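Local coordinates for protein TetR-family transcriptional regulator (Streptomyces coelicolor A3, PDB 2QIB) that probably acts as a DNA-binding transcription regulator of the TetR family, recognising a cis-regulatory sequence through an N-terminal helix-turn-helix domain, at residues Gln16-Val21 with His52-Lys57; Asp70-Arg75 with Asp126-Ala131; Ser138-Thr143 with Arg205-Asp210. One frame throughout, in Å; residues are numbered along the deposited sequence.

Interaction 1 of 3, residues Gln16-Val21 with His52-Lys57; sequences QQLIGV and HYFPGK
In the all-helical DNA-binding domain of the TetR family, Tyr-53 and Phe-54, at the C-terminal end of the predicted helix-turn-helix motif, pack on Leu-18 and Ile-19 of helix 11-28. The backbones stay well apart: the nearest CA atoms, Leu-18 CA and Tyr-53 CA, are separated by 8.4 Å, so side chains bridge the gap; no hydrogen bond crosses it. Leu-18 fits between the two aromatic residues. Its CD2 methyl lies 3.7 Å from Tyr-53 CD2, while its CB approaches Phe-54 CE2 at 4.3 Å; both approaches are oblique to the rings. The torsions of Leu-18 (chi1 -131°, chi2 24°) fall outside the staggered positions, so the placement of its methyls may be less sure.

Beyond this segment pair, Leu-18 also packs on Ile-39 and Ala-43 of helix 36-43, and Phe-54 on Leu-60 and Ala-63 of helix 57-75. The contact thus belongs to the small hydrophobic core that holds the helix-turn-helix against its flanking helices. In Ile-19, CG1 stands anti to the carbonyl carbon (chi1 -64°), which sends the longer branch toward Phe-54. The side chains cross at about a right angle, with Ile-19 CG1 3.5 Å from Phe-54 CZ and Ile-19 CD1 in the ring plane at the edge, 3.9 Å from the same CZ.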
ATOM      1  N   GLN A  16       2.554  16.762  28.610  1.00 20.49           N
ATOM      2  CA  GLN A  16       2.261  15.354  28.288  1.00 21.17           C
ATOM      3  C   GLN A  16       0.753  15.036  28.369  1.00 21.26           C
ATOM      4  O   GLN A  16       0.229  14.259  27.531  1.00 19.90           O
ATOM      5  CB  GLN A  16       3.152  14.405  29.108  1.00 22.81           C
ATOM      6  CG  GLN A  16       4.680  14.475  28.736  1.00 24.95           C
ATOM      7  CD  GLN A  16       5.005  14.352  27.222  1.00 30.83           C
ATOM      8  OE1 GLN A  16       4.512  13.448  26.519  1.00 30.42           O
ATOM      9  NE2 GLN A  16       5.856  15.261  26.727  1.00 30.86           N
ATOM     10  N   GLN A  17       0.046  15.652  29.325  1.00 20.21           N
ATOM     11  CA  GLN A  17      -1.424  15.548  29.387  1.00 20.71           C
ATOM     12  C   GLN A  17      -2.072  16.055  28.100  1.00 19.93           C
ATOM     13  O   GLN A  17      -2.945  15.392  27.546  1.00 20.00           O
ATOM     14  CB  GLN A  17      -2.040  16.322  30.564  1.00 21.76           C
ATOM     15  CG  GLN A  17      -3.587  16.143  30.629  1.00 25.26           C
ATOM     16  CD  GLN A  17      -4.361  17.394  31.013  1.00 30.24           C
ATOM     17  OE1 GLN A  17      -5.437  17.300  31.615  1.00 33.44           O
ATOM     18  NE2 GLN A  17      -3.828  18.570  30.673  1.00 31.36           N
ATOM     19  N   LEU A  18      -1.654  17.240  27.652  1.00 19.42           N
ATOM     20  CA  LEU A  18      -2.173  17.825  26.426  1.00 18.87           C
ATOM     21  C   LEU A  18      -1.921  16.934  25.199  1.00 18.19           C
ATOM     22  O   LEU A  18      -2.807  16.779  24.381  1.00 17.29           O
ATOM     23  CB  LEU A  18      -1.555  19.211  26.233  1.00 19.43           C
ATOM     24  CG  LEU A  18      -2.335  20.471  25.907  1.00 24.13           C
ATOM     25  CD1 LEU A  18      -3.823  20.491  26.303  1.00 24.15           C
ATOM     26  CD2 LEU A  18      -1.547  21.639  26.534  1.00 21.95           C
ATOM     27  N   ILE A  19      -0.717  16.363  25.068  1.00 17.73           N
ATOM     28  CA  ILE A  19      -0.420  15.456  23.945  1.00 17.87           C
ATOM     29  C   ILE A  19      -1.378  14.272  23.991  1.00 16.89           C
ATOM     30  O   ILE A  19      -1.880  13.858  22.950  1.00 17.58           O
ATOM     31  CB  ILE A  19       1.079  14.997  23.938  1.00 17.29           C
ATOM     32  CG1 ILE A  19       1.985  16.225  23.714  1.00 17.91           C
ATOM     33  CG2 ILE A  19       1.357  13.913  22.826  1.00 18.53           C
ATOM     34  CD1 ILE A  19       3.516  15.967  23.924  1.00 20.09           C
ATOM     35  N   GLY A  20      -1.628  13.755  25.199  1.00 17.09           N
ATOM     36  CA  GLY A  20      -2.554  12.592  25.386  1.00 16.58           C
ATOM     37  C   GLY A  20      -3.990  12.917  24.986  1.00 16.69           C
ATOM     38  O   GLY A  20      -4.671  12.116  24.346  1.00 15.84           O
ATOM     39  N   VAL A  21      -4.450  14.102  25.387  1.00 16.46           N
ATOM     40  CA  VAL A  21      -5.786  14.545  25.064  1.00 16.82           C
ATOM     41  C   VAL A  21      -5.893  14.709  23.560  1.00 15.81           C
ATOM     42  O   VAL A  21      -6.874  14.272  22.933  1.00 16.24           O
ATOM     43  CB  VAL A  21      -6.078  15.859  25.791  1.00 16.59           C
ATOM     44  CG1 VAL A  21      -7.324  16.537  25.225  1.00 17.92           C
ATOM     45  CG2 VAL A  21      -6.207  15.602  27.306  1.00 17.85           C
ATOM     46  N   HIS A  52       0.271  28.019  24.903  1.00 19.24           N
ATOM     47  CA  HIS A  52       1.503  28.116  25.697  1.00 20.12           C
ATOM     48  C   HIS A  52       2.439  26.938  25.400  1.00 21.32           C
ATOM     49  O   HIS A  52       3.660  27.081  25.458  1.00 21.34           O
ATOM     50  CB  HIS A  52       1.185  28.177  27.187  1.00 20.25           C
ATOM     51  CG  HIS A  52       2.386  28.469  28.042  1.00 24.78           C
ATOM     52  ND1 HIS A  52       2.934  29.729  28.134  1.00 29.25           N
ATOM     53  CD2 HIS A  52       3.152  27.668  28.822  1.00 28.69           C
ATOM     54  CE1 HIS A  52       3.977  29.699  28.947  1.00 29.14           C
ATOM     55  NE2 HIS A  52       4.131  28.461  29.381  1.00 29.35           N
ATOM     56  N   TYR A  53       1.845  25.785  25.089  1.00 20.35           N
ATOM     57  CA  TYR A  53       2.590  24.523  24.887  1.00 22.18           C
ATOM     58  C   TYR A  53       2.867  24.178  23.435  1.00 22.58           C
ATOM     59  O   TYR A  53       3.888  23.556  23.097  1.00 23.33           O
ATOM     60  CB  TYR A  53       1.817  23.405  25.577  1.00 22.75           C
ATOM     61  CG  TYR A  53       1.845  23.532  27.076  1.00 22.28           C
ATOM     62  CD1 TYR A  53       2.906  22.975  27.800  1.00 26.59           C
ATOM     63  CD2 TYR A  53       0.838  24.192  27.785  1.00 22.50           C
ATOM     64  CE1 TYR A  53       2.969  23.072  29.168  1.00 25.88           C
ATOM     65  CE2 TYR A  53       0.906  24.315  29.180  1.00 25.55           C
ATOM     66  CZ  TYR A  53       1.986  23.727  29.857  1.00 25.87           C
ATOM     67  OH  TYR A  53       2.122  23.796  31.219  1.00 27.42           O
ATOM     68  N   PHE A  54       1.948  24.574  22.560  1.00 22.67           N
ATOM     69  CA  PHE A  54       2.062  24.317  21.124  1.00 24.88           C
ATOM     70  C   PHE A  54       1.656  25.575  20.360  1.00 26.01           C
ATOM     71  O   PHE A  54       0.622  26.157  20.668  1.00 28.21           O
ATOM     72  CB  PHE A  54       1.178  23.123  20.747  1.00 23.65           C
ATOM     73  CG  PHE A  54       1.576  21.870  21.461  1.00 24.39           C
ATOM     74  CD1 PHE A  54       2.561  21.041  20.928  1.00 24.81           C
ATOM     75  CD2 PHE A  54       1.023  21.562  22.706  1.00 24.85           C
ATOM     76  CE1 PHE A  54       2.964  19.903  21.604  1.00 24.83           C
ATOM     77  CE2 PHE A  54       1.423  20.420  23.398  1.00 22.80           C
ATOM     78  CZ  PHE A  54       2.392  19.592  22.847  1.00 22.73           C
ATOM     79  N   PRO A  55       2.475  26.011  19.390  1.00 26.55           N
ATOM     80  CA  PRO A  55       2.167  27.271  18.669  1.00 26.55           C
ATOM     81  C   PRO A  55       1.026  27.181  17.651  1.00 26.06           C
ATOM     82  O   PRO A  55       0.558  28.211  17.146  1.00 26.89           O
ATOM     83  CB  PRO A  55       3.477  27.582  17.950  1.00 27.57           C
ATOM     84  CG  PRO A  55       4.092  26.227  17.705  1.00 27.60           C
ATOM     85  CD  PRO A  55       3.757  25.433  18.958  1.00 26.90           C
ATOM     86  N   GLY A  56       0.558  25.972  17.363  1.00 24.62           N
ATOM     87  CA  GLY A  56      -0.600  25.808  16.495  1.00 22.79           C
ATOM     88  C   GLY A  56      -1.101  24.372  16.475  1.00 22.59           C
ATOM     89  O   GLY A  56      -0.488  23.458  17.046  1.00 22.33           O
ATOM     90  N   LYS A  57      -2.228  24.193  15.797  1.00 21.78           N
ATOM     91  CA  LYS A  57      -2.870  22.893  15.707  1.00 20.94           C
ATOM     92  C   LYS A  57      -1.952  21.833  15.102  1.00 20.79           C
ATOM     93  O   LYS A  57      -1.886  20.712  15.611  1.00 18.20           O
ATOM     94  CB  LYS A  57      -4.169  23.035  14.933  1.00 21.41           C
ATOM     95  CG  LYS A  57      -4.972  21.757  14.840  1.00 21.66           C
ATOM     96  CD  LYS A  57      -6.271  22.062  14.106  1.00 23.75           C
ATOM     97  CE  LYS A  57      -6.945  20.764  13.734  1.00 23.80           C
ATOM     98  NZ  LYS A  57      -8.265  21.008  13.125  1.00 23.82           N
TER

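Interaction 2 of 3, residues Asp70-Arg75 with Asp126-Ala131; sequences DDLADR and DSVRQA
No flat group takes part where Leu-72 and Ala-73 meet Val-128 and Ala-131; the planar groups of both helices are engaged elsewhere. The guanidinium of Arg-75 has Asp-71, one turn earlier on its own helix, at its edge. Arg-75 NE donates to Asp-71 OD1 at 2.8 Å, exactly in the guanidinium plane and nearly straight (173°), although it meets that oxygen from above the carboxylate plane. Arg-75 NH2 completes the side-on grip, 3.1 Å from Asp-71 OD2, which offers its syn lone pair. On the partner helix the guanidinium of Arg-129 likewise takes Asp-126 OD1 at its edge, with Arg-129 NH1 2.9 Å away and the acceptor close to the guanidinium plane.

The actual interface is purely aliphatic. Val-128 places CG1 anti to the backbone N (chi1 -179°), and this methyl reaches Leu-72 CD2 at 3.7 Å and Leu-72 CG at 4.0 Å, the two side chains crossing at about a right angle. Ala-73, next to Leu-72, meets Ala-131, about one turn on from Val-128, with their CB atoms 3.9 Å apart. The small alanines are consistent with the close approach of the helices, Ala-73 CA lying 5.6 Å from Val-128 CA.

Behind the interface, Leu-72 packs on Phe-98 of helix 84-101. Between these segments, helix 57-75, which leads out of the DNA-binding domain, meets helix 119-140, part of the TetR-type C-terminal domain, through apolar side chains without a hydrogen bond across. The seam therefore rests on non-directional van der Waals contacts, and the charged groups are paired away from it: Arg-75 and Arg-129, besides their intrahelical partners, bridge to Glu-101 and Glu-161.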
ATOM      1  N   ASP A  70       5.568   6.081  17.949  1.00 19.28           N
ATOM      2  CA  ASP A  70       6.422   5.363  18.893  1.00 21.12           C
ATOM      3  C   ASP A  70       5.755   4.130  19.469  1.00 20.89           C
ATOM      4  O   ASP A  70       6.399   3.075  19.622  1.00 20.59           O
ATOM      5  CB  ASP A  70       6.875   6.285  20.040  1.00 22.56           C
ATOM      6  CG  ASP A  70       7.874   7.329  19.571  1.00 25.22           C
ATOM      7  OD1 ASP A  70       8.444   7.141  18.485  1.00 29.00           O
ATOM      8  OD2 ASP A  70       8.072   8.351  20.264  1.00 29.18           O
ATOM      9  N   ASP A  71       4.475   4.274  19.798  1.00 20.65           N
ATOM     10  CA  ASP A  71       3.679   3.169  20.327  1.00 20.25           C
ATOM     11  C   ASP A  71       3.657   2.013  19.298  1.00 19.00           C
ATOM     12  O   ASP A  71       4.058   0.860  19.623  1.00 19.91           O
ATOM     13  CB  ASP A  71       2.279   3.702  20.663  1.00 20.46           C
ATOM     14  CG  ASP A  71       1.281   2.614  21.089  1.00 22.74           C
ATOM     15  OD1 ASP A  71       1.638   1.436  21.312  1.00 25.75           O
ATOM     16  OD2 ASP A  71       0.081   2.963  21.196  1.00 25.63           O
ATOM     17  N   LEU A  72       3.210   2.298  18.074  1.00 18.96           N
ATOM     18  CA  LEU A  72       3.110   1.217  17.051  1.00 18.55           C
ATOM     19  C   LEU A  72       4.475   0.597  16.781  1.00 18.05           C
ATOM     20  O   LEU A  72       4.605  -0.622  16.710  1.00 16.86           O
ATOM     21  CB  LEU A  72       2.500   1.723  15.751  1.00 18.67           C
ATOM     22  CG  LEU A  72       2.285   0.652  14.664  1.00 18.84           C
ATOM     23  CD1 LEU A  72       1.535  -0.583  15.244  1.00 15.07           C
ATOM     24  CD2 LEU A  72       1.546   1.252  13.470  1.00 19.56           C
ATOM     25  N   ALA A  73       5.492   1.424  16.576  1.00 18.58           N
ATOM     26  CA  ALA A  73       6.825   0.854  16.354  1.00 20.35           C
ATOM     27  C   ALA A  73       7.252  -0.129  17.488  1.00 20.48           C
ATOM     28  O   ALA A  73       7.863  -1.185  17.221  1.00 20.25           O
ATOM     29  CB  ALA A  73       7.841   1.960  16.214  1.00 20.24           C
ATOM     30  N   ASP A  74       6.963   0.228  18.742  1.00 20.48           N
ATOM     31  CA  ASP A  74       7.314  -0.621  19.873  1.00 21.01           C
ATOM     32  C   ASP A  74       6.525  -1.916  19.844  1.00 20.36           C
ATOM     33  O   ASP A  74       7.040  -2.970  20.246  1.00 19.84           O
ATOM     34  CB  ASP A  74       7.047   0.075  21.213  1.00 21.77           C
ATOM     35  CG  ASP A  74       8.116   1.096  21.550  1.00 27.11           C
ATOM     36  OD1 ASP A  74       9.162   1.143  20.839  1.00 30.09           O
ATOM     37  OD2 ASP A  74       7.912   1.848  22.533  1.00 32.89           O
ATOM     38  N   ARG A  75       5.303  -1.847  19.318  1.00 19.84           N
ATOM     39  CA  ARG A  75       4.462  -3.039  19.203  1.00 19.24           C
ATOM     40  C   ARG A  75       5.037  -4.052  18.231  1.00 18.83           C
ATOM     41  O   ARG A  75       4.683  -5.218  18.296  1.00 18.60           O
ATOM     42  CB  ARG A  75       3.017  -2.686  18.817  1.00 18.86           C
ATOM     43  CG  ARG A  75       2.243  -1.971  19.956  1.00 19.47           C
ATOM     44  CD  ARG A  75       0.805  -1.704  19.518  1.00 20.80           C
ATOM     45  NE  ARG A  75       0.179  -0.705  20.375  1.00 21.05           N
ATOM     46  CZ  ARG A  75      -1.107  -0.685  20.719  1.00 27.42           C
ATOM     47  NH1 ARG A  75      -1.943  -1.658  20.340  1.00 25.16           N
ATOM     48  NH2 ARG A  75      -1.555   0.323  21.466  1.00 28.83           N
ATOM     49  N   ASP A 126       6.733   7.235   7.618  1.00 20.78           N
ATOM     50  CA  ASP A 126       7.839   6.460   7.038  1.00 23.13           C
ATOM     51  C   ASP A 126       8.720   5.778   8.070  1.00 22.62           C
ATOM     52  O   ASP A 126       9.230   4.679   7.812  1.00 22.39           O
ATOM     53  CB  ASP A 126       8.695   7.344   6.151  1.00 24.16           C
ATOM     54  CG  ASP A 126       8.053   7.592   4.836  1.00 27.69           C
ATOM     55  OD1 ASP A 126       7.244   6.749   4.402  1.00 33.35           O
ATOM     56  OD2 ASP A 126       8.357   8.624   4.227  1.00 34.55           O
ATOM     57  N   SER A 127       8.925   6.430   9.216  1.00 21.26           N
ATOM     58  CA  SER A 127       9.760   5.866  10.273  1.00 22.14           C
ATOM     59  C   SER A 127       9.119   4.590  10.855  1.00 20.71           C
ATOM     60  O   SER A 127       9.817   3.647  11.223  1.00 21.60           O
ATOM     61  CB  SER A 127      10.056   6.900  11.370  1.00 23.21           C
ATOM     62  OG  SER A 127       8.940   7.078  12.221  1.00 26.64           O
ATOM     63  N   VAL A 128       7.785   4.572  10.923  1.00 19.80           N
ATOM     64  CA  VAL A 128       7.044   3.359  11.344  1.00 20.23           C
ATOM     65  C   VAL A 128       7.215   2.228  10.295  1.00 19.62           C
ATOM     66  O   VAL A 128       7.510   1.077  10.655  1.00 18.36           O
ATOM     67  CB  VAL A 128       5.542   3.645  11.623  1.00 20.67           C
ATOM     68  CG1 VAL A 128       4.822   2.369  12.088  1.00 21.07           C
ATOM     69  CG2 VAL A 128       5.376   4.761  12.664  1.00 20.51           C
ATOM     70  N   ARG A 129       7.066   2.566   9.010  1.00 18.51           N
ATOM     71  CA  ARG A 129       7.271   1.588   7.943  1.00 18.89           C
ATOM     72  C   ARG A 129       8.682   1.014   8.007  1.00 19.26           C
ATOM     73  O   ARG A 129       8.874  -0.209   7.903  1.00 19.37           O
ATOM     74  CB  ARG A 129       7.044   2.232   6.583  1.00 19.77           C
ATOM     75  CG  ARG A 129       5.607   2.636   6.364  1.00 20.04           C
ATOM     76  CD  ARG A 129       5.506   3.413   5.051  1.00 23.79           C
ATOM     77  NE  ARG A 129       4.115   3.697   4.739  1.00 22.98           N
ATOM     78  CZ  ARG A 129       3.690   4.833   4.232  1.00 25.92           C
ATOM     79  NH1 ARG A 129       4.561   5.838   4.019  1.00 25.51           N
ATOM     80  NH2 ARG A 129       2.393   4.995   3.995  1.00 24.63           N
ATOM     81  N   GLN A 130       9.667   1.892   8.196  1.00 18.42           N
ATOM     82  CA  GLN A 130      11.036   1.422   8.343  1.00 19.23           C
ATOM     83  C   GLN A 130      11.254   0.559   9.616  1.00 18.74           C
ATOM     84  O   GLN A 130      11.967  -0.428   9.568  1.00 18.04           O
ATOM     85  CB  GLN A 130      11.997   2.629   8.297  1.00 19.45           C
ATOM     86  CG  GLN A 130      13.440   2.245   8.534  1.00 20.36           C
ATOM     87  CD  GLN A 130      14.061   1.510   7.355  1.00 22.44           C
ATOM     88  OE1 GLN A 130      13.487   1.446   6.264  1.00 24.17           O
ATOM     89  NE2 GLN A 130      15.266   0.987   7.559  1.00 23.48           N
ATOM     90  N   ALA A 131      10.629   0.912  10.739  1.00 18.15           N
ATOM     91  CA  ALA A 131      10.695   0.098  11.964  1.00 17.66           C
ATOM     92  C   ALA A 131      10.164  -1.317  11.714  1.00 16.97           C
ATOM     93  O   ALA A 131      10.794  -2.313  12.143  1.00 17.18           O
ATOM     94  CB  ALA A 131       9.903   0.756  13.085  1.00 16.80           C
TER

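Interaction 3 of 3, residues Ser138-Thr143 with Arg205-Asp210; sequences SHLDVT and RRVLAD
The torsions of Arg-206 carry its guanidinium to the end of helix 119-140, where it meets Leu-140. The side chain starts extended, with CG anti to the backbone N (chi1 -179°), and then bends at chi3 (68°), turning the guanidinium edge toward the backbone carbonyl of Leu-140. Arg-206 NH2 donates to Leu-140 O at 2.6 Å with an N-H...O angle of 149°, the acceptor lying near the guanidinium plane. The position of NH2, and with it this short bond, is doubtful, because NH2 sits too close to another atom of the model.

The other terminal nitrogen, NH1, works through water, which also lies at the guanidinium edge. Arg-206 NH1 donates at 2.8 Å to water 1, which in turn donates to His-139 O at 2.8 Å. As modelled, one guanidinium serves two successive carbonyls, one directly and one through the solvent molecule. Asp-141 OD2, 5.5 Å from Arg-206 NH1, makes no contact but may add a mild electrostatic attraction, as may the negative end of the helix dipole.

Beneath these polar links, Leu-140 CD2 touches Val-207 CG2 at 3.7 Å. Leu-140 is buried, extending the apolar patch to Leu-149 of helix 147-168 and Leu-84 of helix 84-101.

Asp-141 leaves the helix with a positive phi, and its N bonds back to Ser-138 O at 3.1 Å. What results is a helix C-terminus closed by a Schellman motif, its last carbonyls, as modelled, receiving an arginine from helix 198-209, which joins two helices in the C-terminal part of this TetR-type fold.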
ATOM      1  N   SER A 138      15.296  -8.657  11.008  1.00 18.45           N
ATOM      2  CA  SER A 138      15.904  -9.245  12.214  1.00 18.82           C
ATOM      3  C   SER A 138      15.429 -10.688  12.404  1.00 18.26           C
ATOM      4  O   SER A 138      16.211 -11.611  12.675  1.00 19.75           O
ATOM      5  CB  SER A 138      15.539  -8.398  13.437  1.00 17.56           C
ATOM      6  OG  SER A 138      16.080  -8.986  14.625  1.00 18.72           O
ATOM      7  N   HIS A 139      14.127 -10.902  12.257  1.00 17.71           N
ATOM      8  CA  HIS A 139      13.568 -12.230  12.417  1.00 18.75           C
ATOM      9  C   HIS A 139      14.002 -13.190  11.316  1.00 19.00           C
ATOM     10  O   HIS A 139      14.216 -14.382  11.594  1.00 19.45           O
ATOM     11  CB  HIS A 139      12.054 -12.179  12.509  1.00 19.50           C
ATOM     12  CG  HIS A 139      11.557 -11.725  13.842  1.00 18.02           C
ATOM     13  ND1 HIS A 139      11.267 -12.610  14.864  1.00 18.18           N
ATOM     14  CD2 HIS A 139      11.324 -10.484  14.334  1.00 18.13           C
ATOM     15  CE1 HIS A 139      10.860 -11.931  15.920  1.00 19.44           C
ATOM     16  NE2 HIS A 139      10.880 -10.638  15.624  1.00 18.05           N
ATOM     17  N   LEU A 140      14.149 -12.668  10.094  1.00 19.17           N
ATOM     18  CA  LEU A 140      14.650 -13.461   8.976  1.00 19.52           C
ATOM     19  C   LEU A 140      16.145 -13.737   9.096  1.00 21.36           C
ATOM     20  O   LEU A 140      16.671 -14.589   8.363  1.00 21.83           O
ATOM     21  CB  LEU A 140      14.331 -12.800   7.632  1.00 19.50           C
ATOM     22  CG  LEU A 140      12.840 -12.677   7.239  1.00 19.28           C
ATOM     23  CD1 LEU A 140      12.667 -11.776   5.980  1.00 20.60           C
ATOM     24  CD2 LEU A 140      12.195 -14.072   7.022  1.00 18.05           C
ATOM     25  N   ASP A 141      16.807 -13.020  10.014  1.00 21.92           N
ATOM     26  CA  ASP A 141      18.262 -13.130  10.268  1.00 24.03           C
ATOM     27  C   ASP A 141      19.057 -12.700   9.040  1.00 24.82           C
ATOM     28  O   ASP A 141      20.053 -13.331   8.657  1.00 24.79           O
ATOM     29  CB  ASP A 141      18.637 -14.569  10.688  1.00 24.01           C
ATOM     30  CG  ASP A 141      20.015 -14.658  11.324  1.00 29.03           C
ATOM     31  OD1 ASP A 141      20.588 -13.612  11.702  1.00 33.33           O
ATOM     32  OD2 ASP A 141      20.517 -15.800  11.453  1.00 31.83           O
ATOM     33  N   VAL A 142      18.601 -11.617   8.424  1.00 24.44           N
ATOM     34  CA  VAL A 142      19.239 -11.071   7.239  1.00 26.26           C
ATOM     35  C   VAL A 142      19.717  -9.650   7.500  1.00 26.99           C
ATOM     36  O   VAL A 142      18.933  -8.779   7.880  1.00 26.38           O
ATOM     37  CB  VAL A 142      18.267 -11.112   6.032  1.00 26.36           C
ATOM     38  CG1 VAL A 142      18.912 -10.461   4.825  1.00 27.88           C
ATOM     39  CG2 VAL A 142      17.846 -12.546   5.733  1.00 24.92           C
ATOM     40  N   THR A 143      21.009  -9.395   7.283  1.00 28.57           N
ATOM     41  CA  THR A 143      21.535  -8.047   7.505  1.00 30.24           C
ATOM     42  C   THR A 143      21.793  -7.278   6.213  1.00 30.59           C
ATOM     43  O   THR A 143      21.717  -6.051   6.202  1.00 32.14           O
ATOM     44  CB  THR A 143      22.807  -8.053   8.381  1.00 30.71           C
ATOM     45  OG1 THR A 143      23.778  -8.902   7.774  1.00 32.61           O
ATOM     46  CG2 THR A 143      22.503  -8.575   9.775  1.00 31.12           C
ATOM     47  N   ARG A 205      12.761 -21.704   1.862  1.00 24.00           N
ATOM     48  CA  ARG A 205      12.835 -23.068   2.371  1.00 25.07           C
ATOM     49  C   ARG A 205      13.196 -23.107   3.852  1.00 24.99           C
ATOM     50  O   ARG A 205      12.584 -23.856   4.610  1.00 24.88           O
ATOM     51  CB  ARG A 205      13.813 -23.921   1.552  1.00 24.56           C
ATOM     52  CG  ARG A 205      13.270 -24.279   0.184  1.00 25.17           C
ATOM     53  CD  ARG A 205      14.107 -25.372  -0.513  1.00 27.98           C
ATOM     54  NE  ARG A 205      15.499 -24.953  -0.746  1.00 33.72           N
ATOM     55  CZ  ARG A 205      15.930 -24.251  -1.799  1.00 35.77           C
ATOM     56  NH1 ARG A 205      15.088 -23.866  -2.756  1.00 38.00           N
ATOM     57  NH2 ARG A 205      17.216 -23.930  -1.900  1.00 34.85           N
ATOM     58  N   ARG A 206      14.173 -22.291   4.252  1.00 25.11           N
ATOM     59  CA  ARG A 206      14.622 -22.218   5.640  1.00 26.66           C
ATOM     60  C   ARG A 206      13.506 -21.702   6.555  1.00 26.59           C
ATOM     61  O   ARG A 206      13.241 -22.279   7.606  1.00 26.27           O
ATOM     62  CB  ARG A 206      15.851 -21.326   5.726  1.00 28.11           C
ATOM     63  CG  ARG A 206      16.438 -21.183   7.100  1.00 31.97           C
ATOM     64  CD  ARG A 206      17.755 -20.412   7.040  1.00 37.94           C
ATOM     65  NE  ARG A 206      17.610 -18.993   6.677  1.00 41.42           N
ATOM     66  CZ  ARG A 206      17.044 -18.059   7.451  1.00 43.64           C
ATOM     67  NH1 ARG A 206      16.504 -18.361   8.628  1.00 44.92           N
ATOM     68  NH2 ARG A 206      16.992 -16.809   7.037  1.00 44.90           N
ATOM     69  N   VAL A 207      12.846 -20.613   6.145  1.00 25.13           N
ATOM     70  CA  VAL A 207      11.737 -20.090   6.913  1.00 25.97           C
ATOM     71  C   VAL A 207      10.631 -21.129   7.115  1.00 25.86           C
ATOM     72  O   VAL A 207      10.172 -21.358   8.238  1.00 26.58           O
ATOM     73  CB  VAL A 207      11.188 -18.782   6.282  1.00 24.92           C
ATOM     74  CG1 VAL A 207       9.877 -18.395   6.939  1.00 26.00           C
ATOM     75  CG2 VAL A 207      12.225 -17.683   6.446  1.00 25.82           C
ATOM     76  N   LEU A 208      10.208 -21.776   6.038  1.00 27.40           N
ATOM     77  CA  LEU A 208       9.200 -22.837   6.143  1.00 27.93           C
ATOM     78  C   LEU A 208       9.637 -24.125   6.883  1.00 28.34           C
ATOM     79  O   LEU A 208       8.805 -24.829   7.426  1.00 28.03           O
ATOM     80  CB  LEU A 208       8.620 -23.147   4.768  1.00 29.03           C
ATOM     81  CG  LEU A 208       7.958 -21.917   4.150  1.00 29.29           C
ATOM     82  CD1 LEU A 208       7.654 -22.155   2.676  1.00 31.35           C
ATOM     83  CD2 LEU A 208       6.682 -21.506   4.924  1.00 31.97           C
ATOM     84  N   ALA A 209      10.940 -24.406   6.940  1.00 28.82           N
ATOM     85  CA  ALA A 209      11.443 -25.555   7.711  1.00 29.15           C
ATOM     86  C   ALA A 209      11.283 -25.315   9.222  1.00 29.13           C
ATOM     87  O   ALA A 209      11.309 -26.258  10.024  1.00 30.09           O
ATOM     88  CB  ALA A 209      12.912 -25.836   7.368  1.00 29.83           C
ATOM     89  N   ASP A 210      11.140 -24.049   9.609  1.00 28.38           N
ATOM     90  CA  ASP A 210      10.986 -23.674  11.011  1.00 28.38           C
ATOM     91  C   ASP A 210       9.530 -23.731  11.479  1.00 27.97           C
ATOM     92  O   ASP A 210       9.254 -23.530  12.670  1.00 27.91           O
ATOM     93  CB  ASP A 210      11.558 -22.261  11.268  1.00 28.92           C
ATOM     94  CG  ASP A 210      13.093 -22.243  11.378  1.00 32.73           C
ATOM     95  OD1 ASP A 210      13.712 -23.312  11.549  1.00 33.21           O
ATOM     96  OD2 ASP A 210      13.683 -21.132  11.309  1.00 37.13           O
TER
HETATM   97  O   HOH W   1      15.340 -16.791  10.682  1.00 34.06           O

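How the interactions relate
From the N terminus, interaction 1 closes first, bringing the end of the helix-turn-helix back onto helix 11-28 within the DNA-binding domain. The chain then runs directly from helix 47-53 into helix 57-75, whose far end opens interaction 2; that loop closes after 50 intervening residues, on helix 119-140. Interaction 3 starts at the C-terminal end of this same helix and closes on helix 198-209. The three follow in series, neither nested nor crossed. Interactions 1 and 3 lie on opposite sides of the chain's centre, their own centres about 43 Å apart, while interaction 2 sits near the middle, coupling the DNA-binding domain to the C-terminal helices.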